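Local structure of aspartate aminotransferase, cytoplasmic (Schizosaccharomyces pombe 972h-, 6JPK) at residues A129-S134 with G180-L185; A39-T44 with S385-N390; H68-I73 with I292-A297. The protein catalyses the pyridoxal 5'-phosphate-dependent, reversible transfer of an amino group between L-aspartate and 2-oxoglutarate, giving oxaloacetate and L-glutamate, and works as a homodimer. The protein carries 1 engineered substitution. One frame throughout, in Å; residues are numbered along the deposited sequence.

Contact 1. Residues A129-S134 with G180-L185; sequences AHVYIS and GSIFLL
Tyr132 lays its CB over one face of the Phe183 ring, 3.7 Å from the ring centroid, in a CH-pi contact that falls toward the rim. The two aromatic rings are almost parallel, their planes 10° apart, yet slid so far that they barely overlap; the centroid of the Tyr132 ring is 4.7 Å from that of the Phe183 ring. Because Tyr132 CG stands beside the backbone N and opposite the carbonyl carbon (chi1 -77°), the ring reaches back along the chain, and its CE1 comes within 3.7 Å of Ser181 OG. Ile182 O lies at the edge of the same ring, near its plane. Val131 and Ile182 pack on the other face of the sheet, branch against branch, with CG2 of Val131 3.9 Å from CG2 of Ile182. Ala129 CB extends this apolar patch to Ile182 CD1, while Ile133 CG2 meets Leu184 CD1 at 4.0 Å. The backbones beneath are parallel neighbours in the central mixed sheet of the large domain of a fold type I aminotransferase. Tyr132 uses both its backbone groups here: its N donates to Ile182 O at 2.6 Å, and its O accepts from Leu184 N at 2.9 Å. Ile182 N bonds in turn to His130 O. Two waters continue the pairing at the ends, one between His130 N and Ser181 OG, the other between Ser134 N and Leu184 O. Ser181 OG also bonds to Pro178 O, and His130 ND1 to Glu153 on the next strand, 152-159. Helix 107-127 packs on Ala129 and Ile182 through Tyr123, helix 140-147 on Val131 and Leu184 through Trp145. On the side of the sheet that carries Tyr132 and Phe183, the Phe183 ring also meets that of His214.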
ATOM      1  N   ALA A 129      17.314  -0.806 -21.514  1.00 10.45           N
ATOM      2  CA  ALA A 129      18.240  -0.375 -20.470  1.00 10.15           C
ATOM      3  C   ALA A 129      18.177  -1.290 -19.248  1.00  9.77           C
ATOM      4  O   ALA A 129      17.109  -1.773 -18.872  1.00  9.58           O
ATOM      5  CB  ALA A 129      17.922   1.056 -20.031  1.00  9.94           C
ATOM      6  N   HIS A 130      19.324  -1.499 -18.610  1.00  9.68           N
ATOM      7  CA  HIS A 130      19.393  -2.164 -17.315  1.00 11.20           C
ATOM      8  C   HIS A 130      19.416  -1.120 -16.201  1.00  8.96           C
ATOM      9  O   HIS A 130      19.721   0.051 -16.434  1.00  9.01           O
ATOM     10  CB  HIS A 130      20.642  -3.047 -17.207  1.00 10.93           C
ATOM     11  CG  HIS A 130      20.741  -4.110 -18.259  1.00 12.25           C
ATOM     12  ND1 HIS A 130      21.825  -4.957 -18.354  1.00 12.68           N
ATOM     13  CD2 HIS A 130      19.895  -4.468 -19.256  1.00 13.56           C
ATOM     14  CE1 HIS A 130      21.651  -5.784 -19.371  1.00 15.29           C
ATOM     15  NE2 HIS A 130      20.488  -5.508 -19.936  1.00 13.11           N
ATOM     16  N   VAL A 131      19.116  -1.559 -14.976  1.00  8.61           N
ATOM     17  CA  VAL A 131      19.226  -0.704 -13.800  1.00  8.29           C
ATOM     18  C   VAL A 131      20.468  -1.113 -13.015  1.00 11.60           C
ATOM     19  O   VAL A 131      20.759  -2.307 -12.862  1.00  8.29           O
ATOM     20  CB  VAL A 131      17.960  -0.734 -12.911  1.00  7.97           C
ATOM     21  CG1 VAL A 131      17.649  -2.145 -12.405  1.00  7.89           C
ATOM     22  CG2 VAL A 131      18.115   0.243 -11.720  1.00  7.70           C
ATOM     23  N   TYR A 132      21.214  -0.113 -12.546  1.00  8.19           N
ATOM     24  CA  TYR A 132      22.438  -0.305 -11.783  1.00  9.19           C
ATOM     25  C   TYR A 132      22.202   0.116 -10.339  1.00  7.84           C
ATOM     26  O   TYR A 132      21.764   1.240 -10.080  1.00  7.72           O
ATOM     27  CB  TYR A 132      23.600   0.497 -12.375  1.00  8.43           C
ATOM     28  CG  TYR A 132      24.204  -0.115 -13.618  1.00 11.56           C
ATOM     29  CD1 TYR A 132      23.499  -0.124 -14.821  1.00  9.03           C
ATOM     30  CD2 TYR A 132      25.485  -0.671 -13.596  1.00  9.02           C
ATOM     31  CE1 TYR A 132      24.045  -0.677 -15.965  1.00  9.43           C
ATOM     32  CE2 TYR A 132      26.043  -1.228 -14.739  1.00  9.42           C
ATOM     33  CZ  TYR A 132      25.312  -1.230 -15.917  1.00 12.44           C
ATOM     34  OH  TYR A 132      25.846  -1.770 -17.060  1.00 11.16           O
ATOM     35  N   ILE A 133      22.502  -0.789  -9.411  1.00  7.73           N
ATOM     36  CA  ILE A 133      22.357  -0.565  -7.982  1.00  7.46           C
ATOM     37  C   ILE A 133      23.716  -0.771  -7.320  1.00  7.54           C
ATOM     38  O   ILE A 133      24.588  -1.456  -7.850  1.00  7.76           O
ATOM     39  CB  ILE A 133      21.308  -1.510  -7.371  1.00  8.84           C
ATOM     40  CG1 ILE A 133      21.866  -2.940  -7.343  1.00  7.40           C
ATOM     41  CG2 ILE A 133      20.018  -1.459  -8.183  1.00  9.02           C
ATOM     42  CD1 ILE A 133      20.860  -3.967  -6.880  1.00  7.28           C
ATOM     43  N   SER A 134      23.896  -0.165  -6.143  1.00  7.38           N
ATOM     44  CA  SER A 134      25.201  -0.240  -5.503  1.00  7.49           C
ATOM     45  C   SER A 134      25.461  -1.658  -4.987  1.00  9.31           C
ATOM     46  O   SER A 134      24.538  -2.405  -4.645  1.00  7.37           O
ATOM     47  CB  SER A 134      25.312   0.773  -4.354  1.00  7.36           C
ATOM     48  OG  SER A 134      24.438   0.460  -3.277  1.00  7.14           O
ATOM     49  N   GLY A 180      22.429   5.592 -21.372  1.00 13.70           N
ATOM     50  CA  GLY A 180      21.028   5.543 -21.013  1.00 10.63           C
ATOM     51  C   GLY A 180      20.659   4.425 -20.072  1.00 10.23           C
ATOM     52  O   GLY A 180      19.475   4.081 -19.978  1.00 10.07           O
ATOM     53  N   SER A 181      21.632   3.842 -19.372  1.00 10.10           N
ATOM     54  CA  SER A 181      21.305   2.924 -18.291  1.00  9.71           C
ATOM     55  C   SER A 181      20.668   3.690 -17.129  1.00  9.82           C
ATOM     56  O   SER A 181      20.778   4.910 -17.019  1.00  9.30           O
ATOM     57  CB  SER A 181      22.552   2.181 -17.803  1.00  9.71           C
ATOM     58  OG  SER A 181      23.135   1.418 -18.845  1.00 10.12           O
ATOM     59  N   ILE A 182      19.981   2.954 -16.268  1.00  8.97           N
ATOM     60  CA  ILE A 182      19.311   3.522 -15.105  1.00  8.59           C
ATOM     61  C   ILE A 182      20.216   3.337 -13.901  1.00  8.78           C
ATOM     62  O   ILE A 182      20.698   2.223 -13.653  1.00  8.36           O
ATOM     63  CB  ILE A 182      17.956   2.841 -14.868  1.00  8.40           C
ATOM     64  CG1 ILE A 182      17.110   2.884 -16.139  1.00  8.68           C
ATOM     65  CG2 ILE A 182      17.254   3.455 -13.662  1.00  8.06           C
ATOM     66  CD1 ILE A 182      16.211   1.668 -16.291  1.00  8.65           C
ATOM     67  N   PHE A 183      20.454   4.412 -13.149  1.00  8.25           N
ATOM     68  CA  PHE A 183      21.313   4.346 -11.972  1.00  8.08           C
ATOM     69  C   PHE A 183      20.502   4.727 -10.745  1.00 14.86           C
ATOM     70  O   PHE A 183      19.909   5.816 -10.694  1.00  7.73           O
ATOM     71  CB  PHE A 183      22.555   5.232 -12.117  1.00  8.28           C
ATOM     72  CG  PHE A 183      23.717   4.518 -12.750  1.00  9.40           C
ATOM     73  CD1 PHE A 183      23.765   4.330 -14.125  1.00  8.88           C
ATOM     74  CD2 PHE A 183      24.740   4.005 -11.973  1.00  9.37           C
ATOM     75  CE1 PHE A 183      24.808   3.645 -14.717  1.00  9.16           C
ATOM     76  CE2 PHE A 183      25.801   3.320 -12.557  1.00  8.79           C
ATOM     77  CZ  PHE A 183      25.835   3.141 -13.935  1.00  9.12           C
ATOM     78  N   LEU A 184      20.477   3.820  -9.768  1.00  7.54           N
ATOM     79  CA  LEU A 184      19.753   3.995  -8.513  1.00 12.79           C
ATOM     80  C   LEU A 184      20.760   4.490  -7.481  1.00 11.31           C
ATOM     81  O   LEU A 184      21.649   3.739  -7.064  1.00 11.15           O
ATOM     82  CB  LEU A 184      19.112   2.679  -8.079  1.00 17.32           C
ATOM     83  CG  LEU A 184      17.726   2.679  -7.438  1.00 27.66           C
ATOM     84  CD1 LEU A 184      17.473   1.340  -6.739  1.00 29.10           C
ATOM     85  CD2 LEU A 184      17.521   3.851  -6.481  1.00 24.26           C
ATOM     86  N   LEU A 185      20.631   5.750  -7.083  1.00  9.35           N
ATOM     87  CA  LEU A 185      21.593   6.420  -6.217  1.00  7.22           C
ATOM     88  C   LEU A 185      20.990   6.660  -4.842  1.00 10.48           C
ATOM     89  O   LEU A 185      19.814   7.017  -4.725  1.00 10.14           O
ATOM     90  CB  LEU A 185      22.015   7.760  -6.824  1.00  7.43           C
ATOM     91  CG  LEU A 185      22.561   7.684  -8.257  1.00 12.63           C
ATOM     92  CD1 LEU A 185      22.850   9.075  -8.804  1.00  8.83           C
ATOM     93  CD2 LEU A 185      23.819   6.798  -8.320  1.00 12.53           C
TER
HETATM   94  O   HOH W   1      21.967  -0.967 -19.577  1.00 10.27           O
HETATM   95  O   HOH W   2      21.509   1.395  -5.300  1.00 10.54           O

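Contact 2. Residues A39-T44 with S385-N390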
ATOM      1  N   ALA A  39      15.203   0.173  12.661  1.00 13.31           N
ATOM      2  CA  ALA A  39      14.390   1.319  13.044  1.00 10.87           C
ATOM      3  C   ALA A  39      15.046   2.004  14.237  1.00 12.20           C
ATOM      4  O   ALA A  39      15.751   1.364  15.021  1.00 10.31           O
ATOM      5  CB  ALA A  39      12.961   0.886  13.391  1.00  9.82           C
ATOM      6  N   TYR A  40      14.790   3.301  14.387  1.00  9.03           N
ATOM      7  CA  TYR A  40      15.433   4.052  15.458  1.00  9.37           C
ATOM      8  C   TYR A  40      14.991   3.546  16.832  1.00  7.82           C
ATOM      9  O   TYR A  40      13.835   3.156  17.036  1.00 13.13           O
ATOM     10  CB  TYR A  40      15.138   5.557  15.326  1.00  7.61           C
ATOM     11  CG  TYR A  40      15.791   6.368  16.429  1.00  7.92           C
ATOM     12  CD1 TYR A  40      17.148   6.683  16.372  1.00  8.64           C
ATOM     13  CD2 TYR A  40      15.067   6.780  17.553  1.00  8.19           C
ATOM     14  CE1 TYR A  40      17.762   7.397  17.392  1.00  8.32           C
ATOM     15  CE2 TYR A  40      15.676   7.508  18.582  1.00  8.53           C
ATOM     16  CZ  TYR A  40      17.024   7.813  18.485  1.00  8.59           C
ATOM     17  OH  TYR A  40      17.658   8.520  19.483  1.00  9.96           O
ATOM     18  N   ARG A  41      15.926   3.562  17.778  1.00  9.49           N
ATOM     19  CA  ARG A  41      15.683   3.250  19.181  1.00  8.41           C
ATOM     20  C   ARG A  41      16.356   4.320  20.026  1.00  8.72           C
ATOM     21  O   ARG A  41      17.386   4.873  19.635  1.00 10.08           O
ATOM     22  CB  ARG A  41      16.238   1.845  19.559  1.00  8.49           C
ATOM     23  CG  ARG A  41      15.629   0.683  18.759  1.00  8.23           C
ATOM     24  CD  ARG A  41      14.162   0.542  19.166  1.00 14.23           C
ATOM     25  NE  ARG A  41      13.481  -0.609  18.584  1.00 12.81           N
ATOM     26  CZ  ARG A  41      12.669  -0.551  17.532  1.00 14.04           C
ATOM     27  NH1 ARG A  41      12.428   0.604  16.916  1.00 10.36           N
ATOM     28  NH2 ARG A  41      12.083  -1.655  17.100  1.00 13.53           N
ATOM     29  N   ASP A  42      15.779   4.615  21.184  1.00  9.04           N
ATOM     30  CA  ASP A  42      16.355   5.626  22.065  1.00  9.40           C
ATOM     31  C   ASP A  42      17.454   4.996  22.936  1.00 12.21           C
ATOM     32  O   ASP A  42      17.848   3.840  22.746  1.00 12.76           O
ATOM     33  CB  ASP A  42      15.251   6.309  22.880  1.00 12.99           C
ATOM     34  CG  ASP A  42      14.580   5.379  23.895  1.00 17.42           C
ATOM     35  OD1 ASP A  42      15.118   4.298  24.228  1.00 16.12           O
ATOM     36  OD2 ASP A  42      13.486   5.738  24.365  1.00 14.79           O
ATOM     37  N   ASP A  43      17.955   5.746  23.920  1.00 12.21           N
ATOM     38  CA  ASP A  43      19.059   5.264  24.750  1.00 15.58           C
ATOM     39  C   ASP A  43      18.667   4.115  25.679  1.00 16.11           C
ATOM     40  O   ASP A  43      19.555   3.503  26.281  1.00 14.88           O
ATOM     41  CB  ASP A  43      19.645   6.409  25.584  1.00 13.64           C
ATOM     42  CG  ASP A  43      20.977   6.035  26.260  1.00 17.76           C
ATOM     43  OD1 ASP A  43      21.912   5.543  25.575  1.00 14.59           O
ATOM     44  OD2 ASP A  43      21.093   6.260  27.482  1.00 19.19           O
ATOM     45  N   THR A  44      17.383   3.807  25.825  1.00 12.26           N
ATOM     46  CA  THR A  44      16.969   2.635  26.581  1.00 11.68           C
ATOM     47  C   THR A  44      16.680   1.443  25.684  1.00 13.98           C
ATOM     48  O   THR A  44      16.284   0.386  26.190  1.00 16.25           O
ATOM     49  CB  THR A  44      15.722   2.941  27.422  1.00 11.49           C
ATOM     50  OG1 THR A  44      14.576   3.010  26.557  1.00 10.73           O
ATOM     51  CG2 THR A  44      15.891   4.260  28.182  1.00 11.46           C
ATOM     52  N   SER A 385      23.202  -2.208  12.966  1.00 11.75           N
ATOM     53  CA  SER A 385      22.355  -1.045  13.180  1.00 13.30           C
ATOM     54  C   SER A 385      22.848  -0.301  14.415  1.00 14.88           C
ATOM     55  O   SER A 385      22.899  -0.870  15.517  1.00 14.66           O
ATOM     56  CB  SER A 385      20.902  -1.463  13.346  1.00 15.78           C
ATOM     57  OG  SER A 385      20.147  -0.373  13.816  1.00 17.04           O
ATOM     58  N   MET A 386      23.230   0.962  14.228  1.00 13.27           N
ATOM     59  CA  MET A 386      23.683   1.753  15.364  1.00 14.55           C
ATOM     60  C   MET A 386      22.560   2.002  16.363  1.00 15.55           C
ATOM     61  O   MET A 386      22.842   2.311  17.526  1.00 14.70           O
ATOM     62  CB  MET A 386      24.264   3.091  14.895  1.00 16.94           C
ATOM     63  CG  MET A 386      25.513   2.992  14.018  1.00 17.64           C
ATOM     64  SD  MET A 386      26.925   2.226  14.851  1.00 15.96           S
ATOM     65  CE  MET A 386      27.022   3.231  16.334  1.00 14.65           C
ATOM     66  N   ALA A 387      21.297   1.862  15.945  1.00 14.43           N
ATOM     67  CA  ALA A 387      20.188   2.148  16.853  1.00 16.96           C
ATOM     68  C   ALA A 387      20.127   1.148  17.996  1.00 15.60           C
ATOM     69  O   ALA A 387      19.600   1.473  19.067  1.00 13.55           O
ATOM     70  CB  ALA A 387      18.856   2.157  16.094  1.00 15.20           C
ATOM     71  N   GLY A 388      20.657  -0.064  17.790  1.00 12.59           N
ATOM     72  CA  GLY A 388      20.672  -1.053  18.853  1.00 12.80           C
ATOM     73  C   GLY A 388      21.663  -0.743  19.954  1.00 14.47           C
ATOM     74  O   GLY A 388      21.546  -1.297  21.055  1.00 15.55           O
ATOM     75  N   LEU A 389      22.629   0.135  19.681  1.00 10.58           N
ATOM     76  CA  LEU A 389      23.654   0.506  20.642  1.00  9.34           C
ATOM     77  C   LEU A 389      23.157   1.642  21.528  1.00 11.99           C
ATOM     78  O   LEU A 389      22.516   2.589  21.052  1.00  9.37           O
ATOM     79  CB  LEU A 389      24.940   0.931  19.929  1.00 14.73           C
ATOM     80  CG  LEU A 389      26.076  -0.090  19.753  1.00 21.06           C
ATOM     81  CD1 LEU A 389      25.567  -1.369  19.159  1.00 25.34           C
ATOM     82  CD2 LEU A 389      27.156   0.493  18.871  1.00 21.74           C
ATOM     83  N   ASN A 390      23.458   1.535  22.821  1.00  9.97           N
ATOM     84  CA  ASN A 390      23.167   2.590  23.780  1.00 14.77           C
ATOM     85  C   ASN A 390      24.145   2.474  24.944  1.00 15.51           C
ATOM     86  O   ASN A 390      25.038   1.616  24.956  1.00 10.86           O
ATOM     87  CB  ASN A 390      21.706   2.529  24.250  1.00 10.29           C
ATOM     88  CG  ASN A 390      21.348   1.193  24.881  1.00 12.83           C
ATOM     89  OD1 ASN A 390      21.891   0.825  25.921  1.00 11.10           O
ATOM     90  ND2 ASN A 390      20.428   0.457  24.251  1.00 11.13           N
TER
HETATM   91  O   HOH W   3      19.149   1.421  21.651  1.00  9.47           O
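One water oxygen is gripped by three groups of this contact: it donates to Ala387 O at 2.6 Å and to Asp42 O at 3.0 Å, and accepts from Asn390 ND2 at 3.1 Å, making the link that direct hydrogen bonds do not. With CG held between its own backbone N and carbonyl carbon (chi1 58°), Asn390 brings both CG and CB against Asp43 O, CB at 3.1 Å, and the Asp43 carboxylate crosses the amide with planes 87° apart. Asp43 OD1 bonds onward to Asn391 N, and Asn390 OD1 to Ser392 OG. With an alanine in place of Asn390, the water would probably lose its amide donor and the Ser392 hydroxyl one of its partners. At the other end Ala387 CB abuts Ala39 O at 3.4 Å, and Arg41 CB rests against Ala387 O at the same 3.4 Å. The Arg41 chain then bends at chi2 (-68°) and leads away; NH1 bonds to Tyr40 O from above the carbonyl plane and forms a salt bridge with Glu69 of the second subunit. Asp42 OD1 closes an Asx turn with Thr44 N and also takes the Thr44 hydroxyl, while Ser385 OG closes an ST turn opening the 3-10 segment 386-388. These turns shape two loops whose Ala39 end lies beside the active site of this class I aminotransferase, where Gly38 and Arg383, just upstream of the two segments, probably bind L-aspartate.

Contact 3. Residues H68-I73 with I292-A297. With PO4 (phosphate ion), chain E.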
ATOM      1  N   HIS A  68     -11.983   9.680   7.852  1.00 13.02           N
ATOM      2  CA  HIS A  68     -11.266   8.545   7.282  1.00 13.18           C
ATOM      3  C   HIS A  68     -11.617   8.335   5.807  1.00 12.06           C
ATOM      4  O   HIS A  68     -11.463   7.225   5.275  1.00 11.27           O
ATOM      5  CB  HIS A  68     -11.528   7.271   8.096  1.00 13.41           C
ATOM      6  CG  HIS A  68     -11.149   7.390   9.543  1.00 18.46           C
ATOM      7  ND1 HIS A  68      -9.842   7.544   9.963  1.00 18.50           N
ATOM      8  CD2 HIS A  68     -11.907   7.402  10.667  1.00 18.49           C
ATOM      9  CE1 HIS A  68      -9.812   7.642  11.282  1.00 19.34           C
ATOM     10  NE2 HIS A  68     -11.052   7.560  11.734  1.00 19.11           N
ATOM     11  N   GLU A  69     -12.064   9.397   5.130  1.00 10.57           N
ATOM     12  CA  GLU A  69     -12.508   9.314   3.741  1.00 10.18           C
ATOM     13  C   GLU A  69     -11.327   9.064   2.803  1.00 11.40           C
ATOM     14  O   GLU A  69     -10.165   9.313   3.143  1.00  8.52           O
ATOM     15  CB  GLU A  69     -13.239  10.601   3.324  1.00 10.82           C
ATOM     16  CG  GLU A  69     -14.510  10.903   4.127  1.00 14.64           C
ATOM     17  CD  GLU A  69     -15.558   9.794   4.008  1.00 21.52           C
ATOM     18  OE1 GLU A  69     -15.989   9.515   2.868  1.00 18.87           O
ATOM     19  OE2 GLU A  69     -15.941   9.196   5.048  1.00 22.58           O
ATOM     20  N   TYR A  70     -11.644   8.546   1.612  1.00  8.84           N
ATOM     21  CA  TYR A  70     -10.620   8.276   0.609  1.00  9.81           C
ATOM     22  C   TYR A  70      -9.840   9.541   0.276  1.00 12.71           C
ATOM     23  O   TYR A  70     -10.410  10.631   0.172  1.00  8.65           O
ATOM     24  CB  TYR A  70     -11.251   7.747  -0.685  1.00  8.55           C
ATOM     25  CG  TYR A  70     -11.764   6.317  -0.668  1.00 11.99           C
ATOM     26  CD1 TYR A  70     -10.953   5.254  -0.273  1.00  9.80           C
ATOM     27  CD2 TYR A  70     -13.074   6.032  -1.070  1.00 10.48           C
ATOM     28  CE1 TYR A  70     -11.444   3.929  -0.270  1.00 11.53           C
ATOM     29  CE2 TYR A  70     -13.563   4.730  -1.079  1.00 11.05           C
ATOM     30  CZ  TYR A  70     -12.751   3.686  -0.687  1.00 11.56           C
ATOM     31  OH  TYR A  70     -13.278   2.409  -0.701  1.00 10.36           O
ATOM     32  N   LEU A  71      -8.538   9.385   0.070  1.00 11.22           N
ATOM     33  CA  LEU A  71      -7.724  10.422  -0.544  1.00 12.33           C
ATOM     34  C   LEU A  71      -7.834  10.368  -2.065  1.00 15.36           C
ATOM     35  O   LEU A  71      -8.209   9.337  -2.634  1.00  8.16           O
ATOM     36  CB  LEU A  71      -6.263  10.244  -0.154  1.00  7.86           C
ATOM     37  CG  LEU A  71      -5.964  10.357   1.338  1.00  8.16           C
ATOM     38  CD1 LEU A  71      -4.461  10.243   1.557  1.00  9.06           C
ATOM     39  CD2 LEU A  71      -6.510  11.680   1.888  1.00 12.00           C
ATOM     40  N   PRO A  72      -7.490  11.475  -2.756  1.00 15.57           N
ATOM     41  CA  PRO A  72      -7.248  11.387  -4.201  1.00 15.99           C
ATOM     42  C   PRO A  72      -6.237  10.300  -4.547  1.00 15.13           C
ATOM     43  O   PRO A  72      -5.456   9.837  -3.704  1.00  9.79           O
ATOM     44  CB  PRO A  72      -6.717  12.782  -4.554  1.00 15.09           C
ATOM     45  CG  PRO A  72      -7.356  13.667  -3.557  1.00 14.51           C
ATOM     46  CD  PRO A  72      -7.448  12.869  -2.279  1.00 13.16           C
ATOM     47  N   ILE A  73      -6.252   9.882  -5.806  1.00 13.85           N
ATOM     48  CA  ILE A  73      -5.432   8.745  -6.207  1.00 14.81           C
ATOM     49  C   ILE A  73      -3.953   9.032  -5.963  1.00  9.58           C
ATOM     50  O   ILE A  73      -3.194   8.149  -5.534  1.00  7.49           O
ATOM     51  CB  ILE A  73      -5.719   8.387  -7.679  1.00 18.69           C
ATOM     52  CG1 ILE A  73      -4.900   7.177  -8.098  1.00 20.68           C
ATOM     53  CG2 ILE A  73      -5.423   9.562  -8.595  1.00 22.29           C
ATOM     54  CD1 ILE A  73      -5.600   6.414  -9.158  1.00 29.99           C
ATOM     55  N   ILE A 292      -3.198  -0.203  -5.488  1.00 10.39           N
ATOM     56  CA  ILE A 292      -3.639   0.112  -4.131  1.00 11.60           C
ATOM     57  C   ILE A 292      -4.892   0.975  -4.157  1.00  9.01           C
ATOM     58  O   ILE A 292      -5.527   1.178  -3.116  1.00 10.81           O
ATOM     59  CB  ILE A 292      -2.529   0.817  -3.332  1.00  9.25           C
ATOM     60  CG1 ILE A 292      -2.226   2.195  -3.929  1.00  9.83           C
ATOM     61  CG2 ILE A 292      -1.265  -0.075  -3.239  1.00  9.23           C
ATOM     62  CD1 ILE A 292      -1.399   3.094  -3.006  1.00 10.24           C
ATOM     63  N   SER A 293      -5.227   1.511  -5.336  1.00  7.46           N
ATOM     64  CA  SER A 293      -6.347   2.427  -5.547  1.00 12.52           C
ATOM     65  C   SER A 293      -6.023   3.837  -5.035  1.00 14.18           C
ATOM     66  O   SER A 293      -6.092   4.804  -5.804  1.00 12.69           O
ATOM     67  CB  SER A 293      -7.622   1.873  -4.898  1.00 17.96           C
ATOM     68  OG  SER A 293      -8.774   2.528  -5.374  1.00 23.78           O
ATOM     69  N   ASN A 294      -5.671   3.975  -3.756  1.00  9.61           N
ATOM     70  CA  ASN A 294      -5.282   5.260  -3.179  1.00  8.95           C
ATOM     71  C   ASN A 294      -4.503   4.993  -1.891  1.00  8.13           C
ATOM     72  O   ASN A 294      -4.590   3.892  -1.327  1.00  7.16           O
ATOM     73  CB  ASN A 294      -6.509   6.172  -2.927  1.00  9.59           C
ATOM     74  CG  ASN A 294      -7.680   5.443  -2.264  1.00 11.06           C
ATOM     75  OD1 ASN A 294      -7.681   5.208  -1.051  1.00 13.23           O
ATOM     76  ND2 ASN A 294      -8.692   5.115  -3.053  1.00  8.75           N
ATOM     77  N   PRO A 295      -3.689   5.949  -1.435  1.00 10.13           N
ATOM     78  CA  PRO A 295      -2.705   5.656  -0.375  1.00  8.80           C
ATOM     79  C   PRO A 295      -3.260   5.933   1.017  1.00 10.39           C
ATOM     80  O   PRO A 295      -4.270   6.642   1.167  1.00  9.94           O
ATOM     81  CB  PRO A 295      -1.545   6.605  -0.722  1.00  8.89           C
ATOM     82  CG  PRO A 295      -2.243   7.818  -1.306  1.00  8.32           C
ATOM     83  CD  PRO A 295      -3.422   7.256  -2.082  1.00  9.22           C
ATOM     84  N   PRO A 296      -2.623   5.386   2.063  1.00  9.77           N
ATOM     85  CA  PRO A 296      -3.130   5.548   3.442  1.00  9.00           C
ATOM     86  C   PRO A 296      -2.983   6.971   3.972  1.00 12.11           C
ATOM     87  O   PRO A 296      -1.916   7.577   3.889  1.00 12.69           O
ATOM     88  CB  PRO A 296      -2.270   4.568   4.255  1.00 11.53           C
ATOM     89  CG  PRO A 296      -1.014   4.420   3.465  1.00 13.00           C
ATOM     90  CD  PRO A 296      -1.434   4.516   2.008  1.00 10.97           C
ATOM     91  N   ALA A 297      -4.049   7.461   4.606  1.00  7.54           N
ATOM     92  CA  ALA A 297      -4.179   8.874   4.931  1.00  8.03           C
ATOM     93  C   ALA A 297      -3.455   9.258   6.222  1.00 10.32           C
ATOM     94  O   ALA A 297      -2.882  10.349   6.304  1.00  9.61           O
ATOM     95  CB  ALA A 297      -5.664   9.230   5.038  1.00  9.69           C
TER
HETATM   96  P   PO4 E 501     -11.120  -0.580  -1.328  1.00 11.81           P
HETATM   97  O1  PO4 E 501     -12.280  -0.942  -2.239  1.00 13.05           O
HETATM   98  O2  PO4 E 501     -11.114  -1.468  -0.095  1.00 11.91           O
HETATM   99  O3  PO4 E 501     -11.283   0.841  -0.888  1.00  8.58           O
HETATM  100  O4  PO4 E 501      -9.803  -0.757  -2.065  1.00  9.90           O
HETATM  101  O   HOH W   4      -6.968   6.941   0.595  1.00 10.59           O
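Two irregular loops meet with their touching parts running 122° apart and come nearest at Ile73 and Asn294, whose CA atoms are 4.6 Å from each other. The Tyr70 side chain crosses that of Asn294 at about a right angle: Asn294 OD1 lies 3.4 Å from Tyr70 CD1, oblique to the ring, and the amide plane is turned 66° from the ring plane. Beyond this crossing the Tyr70 hydroxyl donates to O3 of a bound phosphate ion at 2.5 Å, with O3 at the edge of the ring. The ion probably came from the crystallisation liquor; its other ligands are Ser107 OG, Gly108 N, Thr109 OG1, Ser252 OG and Arg263 NH1, all of the second subunit. This is consistent with the cofactor-phosphate cup of fold type I aminotransferases, in which a tyrosine from one subunit of the dimer completes the site of the other. Behind Tyr70, a water draws the loops together, donating to Asn294 OD1 and to Pro295 O (2.8 Å) and accepting from Leu71 N (3.0 Å). It thereby holds the same amide oxygen that nears Tyr70 CD1. Leu71 CD1 nestles against Pro295 O and Ala297, 3.8 Å from Ala297 CB. Farther along, Ile73 CG1 points opposite its backbone N (chi1 -178°), which sets it 3.5 Å from Ser293 O, and Pro295 CD packs on the carbonyl oxygens of Pro72 and Ile73. Ile73 O is also bonded to Gln288 of helix 274-289, whose Cys285 and Arg289 touch the Ile73 side chain.

Overall arrangement
From the N terminus the chain enters contact 2 at 39-44, then contact 3 at 68-73, then runs through both strands of contact 1, 129-134 and 180-185. It returns to contact 3 at 292-297 and closes contact 2 at 385-390. The loops are therefore nested, contact 1 inside contact 3 and contact 3 inside contact 2, and none cross. Contact 1 joins neighbouring strands of the central sheet, contact 3 ties the loop before helix 77-87 to the one before helix 297-308, and contact 2 joins the loop after strand 33-34 to the one before helix 394-407. Their centres lie about 31 to 33 Å apart; contacts 2 and 3 both touch the second subunit.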